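Local coordinates for protein transcriptional regulator, TetR family (Myxococcus xanthus, PDB 5K7F) that probably acts as a TetR-type, DNA-binding transcriptional repressor that regulates an alternative route to isovaleryl coenzyme A, at residues I67-M72 with V112-L116. Residues are numbered along the deposited sequence; the frame is centred on the assembly and turned at random. Where two conformers were deposited one is given.
Sequences IMNYGM and VIIIL
V112 and L116, one turn apart on helix 110-117, straddle G71 of helix 60-83, whose lack of a side chain lets both residues pack against its backbone. CG1 of V112 lies 3.5 Å from G71 CA, brought there by a chi1 of 172° that sets it anti to the backbone N. The other methyl, CG2, meets Y70 CD2 at 3.9 Å, so the valine forks between bare backbone and an aromatic ring. L116 forks too: CD2 touches M72 SD at 3.6 Å, the two side chains crossing at roughly a right angle, while CD1 rests 3.6 Å from M68 O. Bent at chi3 (72°), M68 curls its CE to within 3.3 Å of L116 O. Toward the N-terminal end of segment 67-72, I67 and I115 meet through their CG2 methyls at 4.1 Å. The segment axes approach to 8.4 Å at a steep crossing angle of -110°, and L64, L74 and F75 extend the contact along helix 60-83. Further out, Y70 OH is hydrogen-bonded to E23 of helix 18-32, and L116 O accepts a hydrogen bond from K134 of helix 125-150. This buried joint thus connects the helix that follows the predicted helix-turn-helix with the C-terminal, TetR-like domain. No hydrogen bond spans the two segments; cohesion rests on methyl, thioether and ring surfaces packed against one another and against backbone, and therefore on shape rather than on directional bonds.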
loop_
_atom_site.group_PDB
_atom_site.type_symbol
_atom_site.label_atom_id
_atom_site.label_comp_id
_atom_site.label_asym_id
_atom_site.label_seq_id
_atom_site.Cartn_x
_atom_site.Cartn_y
_atom_site.Cartn_z
ATOM N N ILE A 67 5.899 -16.648 -8.881
ATOM C CA ILE A 67 4.669 -16.050 -8.364
ATOM C C ILE A 67 4.552 -14.624 -8.876
ATOM O O ILE A 67 3.473 -14.214 -9.336
ATOM C CB ILE A 67 4.593 -16.125 -6.826
ATOM C CG1 ILE A 67 4.463 -17.573 -6.346
ATOM C CG2 ILE A 67 3.377 -15.324 -6.283
ATOM C CD1 ILE A 67 4.707 -17.742 -4.861
ATOM N N MET A 68 5.662 -13.846 -8.821
ATOM C CA MET A 68 5.601 -12.464 -9.279
ATOM C C MET A 68 5.295 -12.375 -10.781
ATOM O O MET A 68 4.507 -11.529 -11.215
ATOM C CB MET A 68 6.893 -11.738 -8.859
ATOM C CG MET A 68 7.027 -11.664 -7.342
ATOM S SD MET A 68 8.491 -10.736 -6.795
ATOM C CE MET A 68 7.934 -9.106 -7.231
ATOM N N ASN A 69 5.867 -13.248 -11.599
ATOM C CA ASN A 69 5.515 -13.269 -13.015
ATOM C C ASN A 69 4.059 -13.668 -13.226
ATOM O O ASN A 69 3.391 -13.163 -14.139
ATOM C CB ASN A 69 6.426 -14.231 -13.760
ATOM C CG ASN A 69 7.665 -13.557 -14.281
ATOM O OD1 ASN A 69 7.660 -12.368 -14.639
ATOM N ND2 ASN A 69 8.719 -14.323 -14.384
ATOM N N TYR A 70 3.555 -14.575 -12.392
ATOM C CA TYR A 70 2.149 -14.953 -12.490
ATOM C C TYR A 70 1.276 -13.753 -12.160
ATOM O O TYR A 70 0.278 -13.494 -12.845
ATOM C CB TYR A 70 1.853 -16.118 -11.550
ATOM C CG TYR A 70 0.390 -16.609 -11.559
ATOM C CD1 TYR A 70 -0.367 -16.605 -12.709
ATOM C CD2 TYR A 70 -0.220 -17.051 -10.392
ATOM C CE1 TYR A 70 -1.681 -17.020 -12.711
ATOM C CE2 TYR A 70 -1.548 -17.470 -10.404
ATOM C CZ TYR A 70 -2.257 -17.448 -11.546
ATOM O OH TYR A 70 -3.580 -17.858 -11.572
ATOM N N GLY A 71 1.693 -12.956 -11.164
ATOM C CA GLY A 71 0.925 -11.773 -10.817
ATOM C C GLY A 71 0.853 -10.793 -11.972
ATOM O O GLY A 71 -0.175 -10.144 -12.208
ATOM N N MET A 72 1.950 -10.630 -12.693
ATOM C CA MET A 72 1.865 -9.716 -13.838
ATOM C C MET A 72 1.047 -10.304 -14.980
ATOM O O MET A 72 0.418 -9.555 -15.737
ATOM C CB MET A 72 3.252 -9.354 -14.327
ATOM C CG MET A 72 4.045 -8.413 -13.372
ATOM S SD MET A 72 3.088 -7.066 -12.621
ATOM C CE MET A 72 2.556 -6.137 -14.063
ATOM N N VAL A 112 -1.328 -13.798 -4.500
ATOM C CA VAL A 112 -0.366 -13.598 -5.595
ATOM C C VAL A 112 -0.067 -12.109 -5.760
ATOM O O VAL A 112 1.093 -11.696 -5.891
ATOM C CB VAL A 112 -0.891 -14.235 -6.903
ATOM C CG1 VAL A 112 -0.015 -13.885 -8.123
ATOM C CG2 VAL A 112 -0.947 -15.750 -6.776
ATOM N N ILE A 113 -1.099 -11.270 -5.729
ATOM C CA ILE A 113 -0.889 -9.852 -5.999
ATOM C C ILE A 113 -0.195 -9.182 -4.808
ATOM O O ILE A 113 0.623 -8.277 -4.973
ATOM C CB ILE A 113 -2.232 -9.179 -6.343
ATOM C CG1 ILE A 113 -2.949 -9.888 -7.525
ATOM C CG2 ILE A 113 -2.077 -7.676 -6.564
ATOM C CD1 ILE A 113 -2.144 -9.945 -8.868
ATOM N N ILE A 114 -0.525 -9.597 -3.586
ATOM C CA ILE A 114 0.168 -9.075 -2.418
ATOM C C ILE A 114 1.670 -9.327 -2.536
ATOM O O ILE A 114 2.497 -8.443 -2.248
ATOM C CB ILE A 114 -0.426 -9.728 -1.156
ATOM C CG1 ILE A 114 -1.858 -9.215 -0.962
ATOM C CG2 ILE A 114 0.452 -9.504 0.067
ATOM C CD1 ILE A 114 -2.600 -9.961 0.123
ATOM N N ILE A 115 2.045 -10.543 -2.944
ATOM C CA ILE A 115 3.462 -10.868 -2.999
ATOM C C ILE A 115 4.154 -10.055 -4.081
ATOM O O ILE A 115 5.302 -9.612 -3.910
ATOM C CB ILE A 115 3.646 -12.379 -3.187
ATOM C CG1 ILE A 115 3.315 -13.088 -1.879
ATOM C CG2 ILE A 115 5.056 -12.709 -3.651
ATOM C CD1 ILE A 115 3.057 -14.555 -2.065
ATOM N N LEU A 116 3.450 -9.806 -5.187
ATOM C CA LEU A 116 3.968 -8.980 -6.273
ATOM C C LEU A 116 4.493 -7.631 -5.783
ATOM O O LEU A 116 5.477 -7.106 -6.321
ATOM C CB LEU A 116 2.863 -8.779 -7.296
ATOM C CG LEU A 116 3.186 -7.951 -8.515
ATOM C CD1 LEU A 116 4.402 -8.506 -9.277
ATOM C CD2 LEU A 116 1.918 -7.962 -9.374
#